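Local coordinates for nucleoside-diphosphate-sugar pyrophosphorylase (Vibrio cholerae, PDB 4EVW), which probably transfers a nucleoside monophosphate from a nucleoside triphosphate to a sugar 1-phosphate, releasing pyrophosphate and a nucleoside-diphosphate sugar, at residues V122-S127 against H220-A225; G132-F137 against P207-L212; K148-H151 against T155-I158. The protein carries 1 engineered substitution. All coordinates share one frame; numbering follows the deposited sequence.

Contact 1. Residues V122-S127 against H220-A225; sequences VFPDIS and HYHLIA
Pro124 and Ile126, in a loop that turns into a 3-10 segment, rest on the rings of His222 and His220 respectively, which project from strand 219-223 of the large mixed sheet. This fold, a mixed sheet flanked by helices, is the one expected of sugar nucleotidyltransferases, and here a connecting loop packs on one of its strands near the surface.

Two CH-pi contacts carry the join. Pro124 CB sits 3.5 Å from the centroid of the His222 ring, only 6° off its normal, so the carbon lies almost exactly over the ring centre. The second is less centred: Ile126 CD1 stands over a face of the His220 ring, displaced toward the rim, 3.8 Å from the centroid. Ile126 gets there because its CG1 branch is anti to the backbone N (chi1 -169°), and it crosses His220 at about a right angle.

Apolar packing fills in between, with Ile126 CG1 3.6 Å from His220 CB and Ile126 CG2 more loosely against His222 CB.

Polar bonds act on each side separately. Thr155 OG1 hydrogen-bonds His220 ND1, which should help set the rotation of the ring that Ile126 covers. Within the loop, Pro124 O accepts from two groups of Ser127: the backbone N at 3.0 Å, and OG at 2.7 Å, the hydroxyl lying nearly in line with the carbonyl bond (C=O...OG angle 168°).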
ATOM      1  N   VAL A 122     -10.707  -7.601   6.851  1.00 21.84           N
ATOM      2  CA  VAL A 122     -11.870  -6.876   7.358  1.00 20.02           C
ATOM      3  C   VAL A 122     -11.257  -5.726   8.152  1.00 21.14           C
ATOM      4  O   VAL A 122     -10.322  -5.942   8.924  1.00 24.38           O
ATOM      5  CB  VAL A 122     -12.754  -7.724   8.310  1.00 29.67           C
ATOM      6  CG1 VAL A 122     -13.861  -6.847   8.891  1.00 32.64           C
ATOM      7  CG2 VAL A 122     -13.373  -8.900   7.556  1.00 28.73           C
ATOM      8  N   PHE A 123     -11.751  -4.506   7.951  1.00 22.11           N
ATOM      9  CA  PHE A 123     -11.202  -3.359   8.669  1.00 21.39           C
ATOM     10  C   PHE A 123     -11.330  -3.564  10.169  1.00 24.24           C
ATOM     11  O   PHE A 123     -12.350  -4.062  10.646  1.00 23.63           O
ATOM     12  CB  PHE A 123     -11.928  -2.068   8.271  1.00 22.92           C
ATOM     13  CG  PHE A 123     -11.537  -1.543   6.919  1.00 24.34           C
ATOM     14  CD1 PHE A 123     -10.322  -0.889   6.734  1.00 24.94           C
ATOM     15  CD2 PHE A 123     -12.373  -1.729   5.823  1.00 27.00           C
ATOM     16  CE1 PHE A 123      -9.944  -0.426   5.476  1.00 28.34           C
ATOM     17  CE2 PHE A 123     -12.004  -1.271   4.557  1.00 30.87           C
ATOM     18  CZ  PHE A 123     -10.790  -0.620   4.384  1.00 29.11           C
ATOM     19  N   PRO A 124     -10.288  -3.197  10.933  1.00 22.45           N
ATOM     20  CA  PRO A 124     -10.332  -3.358  12.388  1.00 24.91           C
ATOM     21  C   PRO A 124     -11.114  -2.214  13.032  1.00 22.40           C
ATOM     22  O   PRO A 124     -11.297  -1.159  12.429  1.00 21.44           O
ATOM     23  CB  PRO A 124      -8.858  -3.361  12.778  1.00 26.39           C
ATOM     24  CG  PRO A 124      -8.265  -2.397  11.800  1.00 25.16           C
ATOM     25  CD  PRO A 124      -8.960  -2.736  10.488  1.00 21.16           C
ATOM     26  N   ASP A 125     -11.584  -2.432  14.252  1.00 24.25           N
ATOM     27  CA  ASP A 125     -12.356  -1.418  14.955  1.00 30.92           C
ATOM     28  C   ASP A 125     -11.589  -0.099  15.113  1.00 27.39           C
ATOM     29  O   ASP A 125     -12.181   0.979  15.063  1.00 27.85           O
ATOM     30  CB  ASP A 125     -12.771  -1.952  16.331  1.00 42.86           C
ATOM     31  CG  ASP A 125     -13.728  -1.026  17.053  1.00 56.62           C
ATOM     32  OD1 ASP A 125     -14.856  -0.829  16.552  1.00 56.56           O
ATOM     33  OD2 ASP A 125     -13.352  -0.495  18.120  1.00 63.94           O
ATOM     34  N   ILE A 126     -10.272  -0.178  15.281  1.00 27.05           N
ATOM     35  CA  ILE A 126      -9.479   1.035  15.472  1.00 25.28           C
ATOM     36  C   ILE A 126      -9.601   2.000  14.289  1.00 24.67           C
ATOM     37  O   ILE A 126      -9.384   3.202  14.443  1.00 24.86           O
ATOM     38  CB  ILE A 126      -7.973   0.696  15.748  1.00 28.74           C
ATOM     39  CG1 ILE A 126      -7.230   1.954  16.216  1.00 29.62           C
ATOM     40  CG2 ILE A 126      -7.309   0.115  14.500  1.00 24.08           C
ATOM     41  CD1 ILE A 126      -7.842   2.614  17.452  1.00 29.06           C
ATOM     42  N   SER A 127      -9.981   1.488  13.120  1.00 22.36           N
ATOM     43  CA  SER A 127     -10.115   2.351  11.943  1.00 22.48           C
ATOM     44  C   SER A 127     -11.275   3.332  12.096  1.00 26.43           C
ATOM     45  O   SER A 127     -11.355   4.328  11.374  1.00 29.98           O
ATOM     46  CB  SER A 127     -10.295   1.516  10.665  1.00 23.72           C
ATOM     47  OG  SER A 127     -11.558   0.871  10.615  1.00 26.07           O
ATOM     48  N   HIS A 220      -2.639   5.016  15.042  1.00 19.39           N
ATOM     49  CA  HIS A 220      -2.499   3.745  15.744  1.00 20.12           C
ATOM     50  C   HIS A 220      -1.941   2.641  14.872  1.00 21.38           C
ATOM     51  O   HIS A 220      -1.681   2.830  13.687  1.00 21.48           O
ATOM     52  CB  HIS A 220      -3.863   3.290  16.271  1.00 22.00           C
ATOM     53  CG  HIS A 220      -4.371   4.108  17.414  1.00 22.52           C
ATOM     54  ND1 HIS A 220      -4.509   3.598  18.687  1.00 22.45           N
ATOM     55  CD2 HIS A 220      -4.753   5.405  17.486  1.00 29.44           C
ATOM     56  CE1 HIS A 220      -4.953   4.544  19.494  1.00 26.08           C
ATOM     57  NE2 HIS A 220      -5.109   5.650  18.789  1.00 26.86           N
ATOM     58  N   TYR A 221      -1.729   1.482  15.480  1.00 23.91           N
ATOM     59  CA  TYR A 221      -1.285   0.330  14.723  1.00 20.82           C
ATOM     60  C   TYR A 221      -2.309  -0.741  14.991  1.00 20.72           C
ATOM     61  O   TYR A 221      -3.097  -0.643  15.938  1.00 23.77           O
ATOM     62  CB  TYR A 221       0.117  -0.156  15.143  1.00 19.80           C
ATOM     63  CG  TYR A 221       0.242  -0.777  16.530  1.00 21.42           C
ATOM     64  CD1 TYR A 221      -0.144  -2.097  16.775  1.00 21.32           C
ATOM     65  CD2 TYR A 221       0.790  -0.048  17.584  1.00 19.67           C
ATOM     66  CE1 TYR A 221       0.028  -2.678  18.042  1.00 28.35           C
ATOM     67  CE2 TYR A 221       0.966  -0.616  18.850  1.00 23.19           C
ATOM     68  CZ  TYR A 221       0.582  -1.927  19.071  1.00 24.77           C
ATOM     69  OH  TYR A 221       0.767  -2.484  20.316  1.00 27.54           O
ATOM     70  N   HIS A 222      -2.333  -1.738  14.122  1.00 22.06           N
ATOM     71  CA  HIS A 222      -3.223  -2.868  14.300  1.00 21.65           C
ATOM     72  C   HIS A 222      -2.372  -4.090  14.036  1.00 20.03           C
ATOM     73  O   HIS A 222      -1.891  -4.301  12.921  1.00 21.37           O
ATOM     74  CB  HIS A 222      -4.398  -2.856  13.336  1.00 21.02           C
ATOM     75  CG  HIS A 222      -5.301  -4.035  13.514  1.00 25.22           C
ATOM     76  ND1 HIS A 222      -5.486  -4.989  12.539  1.00 29.52           N
ATOM     77  CD2 HIS A 222      -6.008  -4.454  14.592  1.00 26.64           C
ATOM     78  CE1 HIS A 222      -6.266  -5.950  13.006  1.00 27.53           C
ATOM     79  NE2 HIS A 222      -6.595  -5.648  14.248  1.00 32.03           N
ATOM     80  N   LEU A 223      -2.181  -4.889  15.076  1.00 18.85           N
ATOM     81  CA  LEU A 223      -1.353  -6.083  14.992  1.00 19.59           C
ATOM     82  C   LEU A 223      -2.075  -7.311  14.457  1.00 23.99           C
ATOM     83  O   LEU A 223      -3.137  -7.679  14.957  1.00 22.84           O
ATOM     84  CB  LEU A 223      -0.796  -6.402  16.382  1.00 20.25           C
ATOM     85  CG  LEU A 223       0.066  -7.660  16.500  1.00 23.19           C
ATOM     86  CD1 LEU A 223       1.361  -7.466  15.726  1.00 24.95           C
ATOM     87  CD2 LEU A 223       0.360  -7.941  17.968  1.00 25.66           C
ATOM     88  N   ILE A 224      -1.509  -7.940  13.432  1.00 19.95           N
ATOM     89  CA  ILE A 224      -2.106  -9.160  12.900  1.00 22.70           C
ATOM     90  C   ILE A 224      -1.082 -10.271  13.062  1.00 19.37           C
ATOM     91  O   ILE A 224       0.098 -10.007  13.318  1.00 20.34           O
ATOM     92  CB  ILE A 224      -2.510  -9.053  11.401  1.00 24.21           C
ATOM     93  CG1 ILE A 224      -1.273  -8.895  10.515  1.00 23.68           C
ATOM     94  CG2 ILE A 224      -3.482  -7.896  11.205  1.00 21.56           C
ATOM     95  CD1 ILE A 224      -1.578  -9.026   9.030  1.00 27.35           C
ATOM     96  N   ALA A 225      -1.539 -11.511  12.926  1.00 17.92           N
ATOM     97  CA  ALA A 225      -0.666 -12.671  13.065  1.00 20.82           C
ATOM     98  C   ALA A 225       0.092 -12.931  11.763  1.00 23.99           C
ATOM     99  O   ALA A 225      -0.400 -12.633  10.677  1.00 23.24           O
ATOM    100  CB  ALA A 225      -1.495 -13.893  13.447  1.00 21.72           C
TER

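Contact 2. Residues G132-F137 against P207-L212; sequences GYLEVF and PLYNEL. Engineered in segment 207-212: Glu211 (natural residue Leu).
Leu134 and Tyr209 make the heart of this contact, the leucine spreading its branched end over one face of the tyrosine ring. Leu134 CD1 stands 3.7 Å from the ring centroid and 5° off the normal, a CH-pi contact directly over the ring centre. The branch point follows at the side of the same face, where Leu134 CG is 3.6 Å from Tyr209 CE2, and Leu134 CD2 reaches Tyr209 CD2 at 3.8 Å. All three carbons at the end of the leucine thus meet the ring. The two side chains run past each other in opposite directions. Farther along the ring, Tyr209 OH comes within 3.3 Å of Tyr133 O, but the polar partner of this hydroxyl is His176 O, with which it forms a hydrogen bond.

The contact illustrates the packing of a helix on a sheet: Tyr209 belongs to helix 208-214, and Leu134 to strand 132-138 of the mixed sheet. All the residues that touch are buried, so the join lies in the interior of the fold. Tyr209 has its CG beside the backbone N and anti to the carbonyl carbon (chi1 -76°), which directs the ring from the helix toward the strand. The hydroxyl bond to His176 then holds the far end of the ring, while Phe177 stacks on Tyr209, and Ile219 of strand 219-223 touches both Tyr209 and Leu134.

In the next shell, backbone hydrogen bonds join the strand to its neighbours in the sheet: Leu134 pairs with His220 and His222 of strand 219-223, and Tyr133 with His176 of strand 174-177.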
ATOM      1  N   GLY A 132      -5.812   7.479  11.538  1.00 21.02           N
ATOM      2  CA  GLY A 132      -5.123   6.605  10.604  1.00 19.30           C
ATOM      3  C   GLY A 132      -4.461   5.466  11.355  1.00 20.90           C
ATOM      4  O   GLY A 132      -4.268   5.543  12.566  1.00 19.81           O
ATOM      5  N   TYR A 133      -4.129   4.392  10.658  1.00 19.69           N
ATOM      6  CA  TYR A 133      -3.466   3.289  11.330  1.00 19.43           C
ATOM      7  C   TYR A 133      -2.625   2.482  10.368  1.00 20.80           C
ATOM      8  O   TYR A 133      -2.886   2.448   9.163  1.00 18.69           O
ATOM      9  CB  TYR A 133      -4.481   2.375  12.040  1.00 18.30           C
ATOM     10  CG  TYR A 133      -5.106   1.315  11.161  1.00 16.23           C
ATOM     11  CD1 TYR A 133      -6.253   1.578  10.409  1.00 19.14           C
ATOM     12  CD2 TYR A 133      -4.534   0.048  11.069  1.00 17.75           C
ATOM     13  CE1 TYR A 133      -6.817   0.591   9.591  1.00 18.57           C
ATOM     14  CE2 TYR A 133      -5.080  -0.935  10.261  1.00 19.92           C
ATOM     15  CZ  TYR A 133      -6.217  -0.661   9.524  1.00 20.40           C
ATOM     16  OH  TYR A 133      -6.750  -1.650   8.732  1.00 20.41           O
ATOM     17  N   LEU A 134      -1.599   1.846  10.917  1.00 16.35           N
ATOM     18  CA  LEU A 134      -0.694   1.013  10.145  1.00 21.56           C
ATOM     19  C   LEU A 134      -0.912  -0.410  10.598  1.00 22.15           C
ATOM     20  O   LEU A 134      -0.900  -0.692  11.794  1.00 19.58           O
ATOM     21  CB  LEU A 134       0.771   1.381  10.421  1.00 21.70           C
ATOM     22  CG  LEU A 134       1.270   2.769  10.025  1.00 26.65           C
ATOM     23  CD1 LEU A 134       1.074   3.752  11.177  1.00 24.79           C
ATOM     24  CD2 LEU A 134       2.749   2.667   9.654  1.00 26.65           C
ATOM     25  N   GLU A 135      -1.123  -1.308   9.648  1.00 22.57           N
ATOM     26  CA  GLU A 135      -1.297  -2.709   9.987  1.00 20.36           C
ATOM     27  C   GLU A 135       0.115  -3.245  10.170  1.00 18.60           C
ATOM     28  O   GLU A 135       0.994  -2.989   9.342  1.00 21.22           O
ATOM     29  CB  GLU A 135      -1.993  -3.435   8.850  1.00 22.39           C
ATOM     30  CG  GLU A 135      -2.318  -4.879   9.138  1.00 26.94           C
ATOM     31  CD  GLU A 135      -2.995  -5.526   7.957  1.00 25.58           C
ATOM     32  OE1 GLU A 135      -2.306  -5.769   6.944  1.00 27.82           O
ATOM     33  OE2 GLU A 135      -4.218  -5.771   8.035  1.00 28.47           O
ATOM     34  N   VAL A 136       0.345  -3.976  11.253  1.00 19.26           N
ATOM     35  CA  VAL A 136       1.678  -4.499  11.522  1.00 20.63           C
ATOM     36  C   VAL A 136       1.683  -5.964  11.943  1.00 17.93           C
ATOM     37  O   VAL A 136       0.650  -6.520  12.315  1.00 21.74           O
ATOM     38  CB  VAL A 136       2.378  -3.674  12.643  1.00 19.87           C
ATOM     39  CG1 VAL A 136       2.574  -2.229  12.192  1.00 22.88           C
ATOM     40  CG2 VAL A 136       1.546  -3.717  13.933  1.00 17.18           C
ATOM     41  N   PHE A 137       2.854  -6.590  11.855  1.00 19.82           N
ATOM     42  CA  PHE A 137       3.019  -7.968  12.291  1.00 23.58           C
ATOM     43  C   PHE A 137       4.358  -8.042  13.017  1.00 25.18           C
ATOM     44  O   PHE A 137       5.198  -7.146  12.893  1.00 22.90           O
ATOM     45  CB  PHE A 137       2.987  -8.962  11.113  1.00 24.06           C
ATOM     46  CG  PHE A 137       4.207  -8.925  10.242  1.00 23.49           C
ATOM     47  CD1 PHE A 137       4.403  -7.890   9.335  1.00 27.01           C
ATOM     48  CD2 PHE A 137       5.163  -9.930  10.327  1.00 31.13           C
ATOM     49  CE1 PHE A 137       5.528  -7.857   8.525  1.00 27.12           C
ATOM     50  CE2 PHE A 137       6.296  -9.907   9.521  1.00 31.90           C
ATOM     51  CZ  PHE A 137       6.478  -8.868   8.619  1.00 25.71           C
ATOM     52  N   PRO A 207       6.907   6.763   6.313  1.00 21.95           N
ATOM     53  CA  PRO A 207       7.438   8.014   6.876  1.00 21.87           C
ATOM     54  C   PRO A 207       6.406   9.145   6.961  1.00 19.76           C
ATOM     55  O   PRO A 207       6.523  10.039   7.801  1.00 19.98           O
ATOM     56  CB  PRO A 207       8.575   8.370   5.919  1.00 26.52           C
ATOM     57  CG  PRO A 207       9.065   7.040   5.472  1.00 26.70           C
ATOM     58  CD  PRO A 207       7.786   6.257   5.243  1.00 22.45           C
ATOM     59  N   LEU A 208       5.399   9.106   6.091  1.00 18.02           N
ATOM     60  CA  LEU A 208       4.383  10.151   6.083  1.00 22.46           C
ATOM     61  C   LEU A 208       3.652  10.271   7.407  1.00 23.12           C
ATOM     62  O   LEU A 208       3.214  11.356   7.779  1.00 20.05           O
ATOM     63  CB  LEU A 208       3.363   9.921   4.952  1.00 19.45           C
ATOM     64  CG  LEU A 208       3.940   9.958   3.537  1.00 27.23           C
ATOM     65  CD1 LEU A 208       2.812   9.953   2.500  1.00 26.77           C
ATOM     66  CD2 LEU A 208       4.794  11.203   3.382  1.00 24.56           C
ATOM     67  N   TYR A 209       3.522   9.168   8.132  1.00 20.49           N
ATOM     68  CA  TYR A 209       2.822   9.221   9.406  1.00 18.73           C
ATOM     69  C   TYR A 209       3.517  10.126  10.427  1.00 20.91           C
ATOM     70  O   TYR A 209       2.867  10.677  11.310  1.00 22.05           O
ATOM     71  CB  TYR A 209       2.640   7.809   9.963  1.00 17.56           C
ATOM     72  CG  TYR A 209       1.549   7.039   9.256  1.00 18.46           C
ATOM     73  CD1 TYR A 209       0.203   7.238   9.579  1.00 19.04           C
ATOM     74  CD2 TYR A 209       1.861   6.109   8.266  1.00 18.34           C
ATOM     75  CE1 TYR A 209      -0.801   6.522   8.938  1.00 16.18           C
ATOM     76  CE2 TYR A 209       0.863   5.388   7.615  1.00 19.85           C
ATOM     77  CZ  TYR A 209      -0.460   5.596   7.958  1.00 20.12           C
ATOM     78  OH  TYR A 209      -1.435   4.851   7.336  1.00 18.96           O
ATOM     79  N   ASN A 210       4.828  10.300  10.301  1.00 21.47           N
ATOM     80  CA  ASN A 210       5.533  11.168  11.243  1.00 22.19           C
ATOM     81  C   ASN A 210       5.039  12.603  11.130  1.00 26.03           C
ATOM     82  O   ASN A 210       4.985  13.321  12.126  1.00 26.59           O
ATOM     83  CB  ASN A 210       7.046  11.100  11.022  1.00 24.66           C
ATOM     84  CG  ASN A 210       7.619   9.759  11.421  1.00 26.58           C
ATOM     85  OD1 ASN A 210       7.296   9.236  12.484  1.00 25.04           O
ATOM     86  ND2 ASN A 210       8.469   9.196  10.575  1.00 23.63           N
ATOM     87  N   GLU A 211       4.662  13.015   9.921  1.00 26.39           N
ATOM     88  CA  GLU A 211       4.151  14.370   9.720  1.00 26.83           C
ATOM     89  C   GLU A 211       2.798  14.493  10.427  1.00 25.47           C
ATOM     90  O   GLU A 211       2.494  15.511  11.052  1.00 27.59           O
ATOM     91  CB  GLU A 211       3.983  14.666   8.221  1.00 23.64           C
ATOM     92  CG  GLU A 211       5.261  14.552   7.378  1.00 25.12           C
ATOM     93  CD  GLU A 211       6.273  15.656   7.664  1.00 39.28           C
ATOM     94  OE1 GLU A 211       5.908  16.643   8.340  1.00 39.31           O
ATOM     95  OE2 GLU A 211       7.430  15.544   7.203  1.00 36.80           O
ATOM     96  N   LEU A 212       1.983  13.445  10.332  1.00 23.31           N
ATOM     97  CA  LEU A 212       0.668  13.453  10.966  1.00 22.33           C
ATOM     98  C   LEU A 212       0.770  13.379  12.491  1.00 22.84           C
ATOM     99  O   LEU A 212       0.036  14.061  13.210  1.00 23.91           O
ATOM    100  CB  LEU A 212      -0.180  12.286  10.438  1.00 19.62           C
ATOM    101  CG  LEU A 212      -0.466  12.306   8.930  1.00 24.41           C
ATOM    102  CD1 LEU A 212      -1.432  11.189   8.574  1.00 25.03           C
ATOM    103  CD2 LEU A 212      -1.058  13.653   8.533  1.00 29.31           C
TER

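Contact 3. Residues K148-H151 against T155-I158; sequences KPEH and TKVI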
ATOM      1  N   LYS A 148       6.637   2.476  15.875  1.00 28.03           N
ATOM      2  CA  LYS A 148       7.034   2.439  17.278  1.00 26.29           C
ATOM      3  C   LYS A 148       5.844   2.718  18.192  1.00 24.08           C
ATOM      4  O   LYS A 148       5.171   3.738  18.063  1.00 26.08           O
ATOM      5  CB  LYS A 148       8.143   3.464  17.533  1.00 25.76           C
ATOM      6  CG  LYS A 148       8.699   3.463  18.952  1.00 29.25           C
ATOM      7  CD  LYS A 148       9.798   4.512  19.102  1.00 37.22           C
ATOM      8  CE  LYS A 148      10.358   4.558  20.519  1.00 44.14           C
ATOM      9  NZ  LYS A 148      11.259   5.733  20.717  1.00 48.53           N
ATOM     10  N   PRO A 149       5.565   1.803  19.131  1.00 27.26           N
ATOM     11  CA  PRO A 149       4.446   1.960  20.066  1.00 30.07           C
ATOM     12  C   PRO A 149       4.751   2.932  21.205  1.00 35.67           C
ATOM     13  O   PRO A 149       5.916   3.166  21.536  1.00 29.95           O
ATOM     14  CB  PRO A 149       4.218   0.535  20.561  1.00 30.51           C
ATOM     15  CG  PRO A 149       5.613  -0.010  20.613  1.00 33.12           C
ATOM     16  CD  PRO A 149       6.240   0.505  19.324  1.00 30.14           C
ATOM     17  N   GLU A 150       3.698   3.496  21.793  1.00 37.37           N
ATOM     18  CA  GLU A 150       3.833   4.434  22.905  1.00 39.92           C
ATOM     19  C   GLU A 150       4.170   3.630  24.165  1.00 45.16           C
ATOM     20  O   GLU A 150       5.170   3.895  24.826  1.00 49.81           O
ATOM     21  CB  GLU A 150       2.525   5.206  23.092  1.00 48.91           C
ATOM     22  CG  GLU A 150       2.639   6.454  23.945  1.00 60.42           C
ATOM     23  CD  GLU A 150       1.322   7.198  24.043  1.00 69.12           C
ATOM     24  OE1 GLU A 150       1.332   8.445  23.948  1.00 77.51           O
ATOM     25  OE2 GLU A 150       0.276   6.536  24.217  1.00 66.09           O
ATOM     26  N   HIS A 151       3.320   2.660  24.496  1.00 40.62           N
ATOM     27  CA  HIS A 151       3.545   1.771  25.640  1.00 46.31           C
ATOM     28  C   HIS A 151       2.565   0.604  25.624  1.00 40.86           C
ATOM     29  O   HIS A 151       1.586   0.615  24.878  1.00 34.83           O
ATOM     30  CB  HIS A 151       3.478   2.521  26.986  1.00 57.04           C
ATOM     31  CG  HIS A 151       2.221   3.308  27.201  1.00 60.32           C
ATOM     32  ND1 HIS A 151       0.984   2.719  27.348  1.00 62.04           N
ATOM     33  CD2 HIS A 151       2.019   4.642  27.314  1.00 58.05           C
ATOM     34  CE1 HIS A 151       0.073   3.657  27.543  1.00 60.15           C
ATOM     35  NE2 HIS A 151       0.675   4.832  27.526  1.00 60.27           N
ATOM     36  N   THR A 155      -2.433   1.202  21.475  1.00 23.75           N
ATOM     37  CA  THR A 155      -2.093   0.905  20.094  1.00 23.93           C
ATOM     38  C   THR A 155      -1.631   2.177  19.403  1.00 21.61           C
ATOM     39  O   THR A 155      -1.506   2.223  18.182  1.00 22.26           O
ATOM     40  CB  THR A 155      -3.294   0.316  19.324  1.00 27.80           C
ATOM     41  OG1 THR A 155      -4.435   1.160  19.498  1.00 29.14           O
ATOM     42  CG2 THR A 155      -3.607  -1.083  19.819  1.00 32.00           C
ATOM     43  N   LYS A 156      -1.368   3.210  20.197  1.00 21.46           N
ATOM     44  CA  LYS A 156      -0.927   4.484  19.647  1.00 24.31           C
ATOM     45  C   LYS A 156       0.488   4.362  19.078  1.00 24.69           C
ATOM     46  O   LYS A 156       1.331   3.660  19.637  1.00 25.50           O
ATOM     47  CB  LYS A 156      -0.970   5.555  20.739  1.00 31.67           C
ATOM     48  CG  LYS A 156      -1.320   6.945  20.240  1.00 46.10           C
ATOM     49  CD  LYS A 156      -1.526   7.912  21.403  1.00 56.67           C
ATOM     50  CE  LYS A 156      -1.320   9.356  20.963  1.00 63.27           C
ATOM     51  NZ  LYS A 156      -2.206   9.751  19.830  1.00 63.95           N
ATOM     52  N   VAL A 157       0.737   5.031  17.955  1.00 21.40           N
ATOM     53  CA  VAL A 157       2.056   5.012  17.318  1.00 21.48           C
ATOM     54  C   VAL A 157       2.697   6.388  17.492  1.00 24.37           C
ATOM     55  O   VAL A 157       2.064   7.412  17.230  1.00 26.25           O
ATOM     56  CB  VAL A 157       1.949   4.682  15.809  1.00 21.16           C
ATOM     57  CG1 VAL A 157       3.319   4.778  15.146  1.00 21.12           C
ATOM     58  CG2 VAL A 157       1.383   3.276  15.627  1.00 22.74           C
ATOM     59  N   ILE A 158       3.950   6.415  17.932  1.00 22.89           N
ATOM     60  CA  ILE A 158       4.629   7.686  18.143  1.00 24.06           C
ATOM     61  C   ILE A 158       5.677   7.985  17.083  1.00 25.69           C
ATOM     62  O   ILE A 158       6.151   9.107  16.991  1.00 27.65           O
ATOM     63  CB  ILE A 158       5.323   7.743  19.529  1.00 30.42           C
ATOM     64  CG1 ILE A 158       6.302   6.577  19.677  1.00 30.65           C
ATOM     65  CG2 ILE A 158       4.277   7.726  20.633  1.00 39.33           C
ATOM     66  CD1 ILE A 158       7.105   6.607  20.971  1.00 40.24           C
TER
HETATM   67  O   HOH W   1       1.397   2.226  22.096  1.00 35.87           O
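Ile158 has its CG1 between the backbone N and the carbonyl carbon (chi1 57°), a rotation that carries CG1 and its CD1 over Lys148, while CG2 turns to Glu150. Both of those residues place CG anti to the backbone N (chi1 -177° for Lys148) and continue in extended chains. Ile158 CD1 consequently lies along the aliphatic part of the lysine, 3.9 Å from Lys148 CE, and the two side chains cross at a slant. The other branch serves the glutamate: Ile158 CG2 is 3.9 Å from Glu150 CG, the side chains meeting at about a right angle.

Glu150 also reaches Lys156, though its carboxylate meets the methylene chain, with OE2 3.6 Å from Lys156 CD. The charged ends stay apart, Glu150 OE1 being 5.6 Å from Lys156 NZ, so any attraction between them would act only at a distance. Lys156 bends at its last torsion, and its NZ is hydrogen-bonded to Asn218 OD1.

Backbone bonds join the strands as an antiparallel beta hairpin, with Pro149 and Val157 as a non-hydrogen-bonded pair. On one side of that pair Ile158 N donates to Lys148 O over 2.9 Å, nearly straight. On the other, the single N-H of Glu150 is shared between Lys156 O and a water. The direct bond, Glu150 N to Lys156 O, is accordingly longer at 3.2 Å and more bent, and the water also lies 2.8 Å from Lys156 O.

Strands 146-149 and 157-161 form this two-stranded ribbon beside the larger sheet. Thr155 and Val157 make backbone hydrogen bonds with Tyr221 and Ile219 of strand 219-223, and the Tyr221 side chain packs against Pro149 and Val157.

Overall arrangement
Strand 219-223 is the common thread of the three contacts. It supplies one side of contact 1, pairs in parallel with strand 132-138 of contact 2, and bonds through its backbone to segment 155-158 of contact 3. Contacts 1 and 2 have centres about 12 Å apart and meet where His222 O faces Val136 N. The centre of contact 3 is about 13 Å from that of contact 1 and about 10 Å from that of contact 2. Along the chain, contact 1 brackets contact 2, which in turn brackets contact 3. Contacts 1 and 2 join parts 93 and 70 residues apart within the probable nucleotidyltransferase domain, whereas contact 3 is a local hairpin.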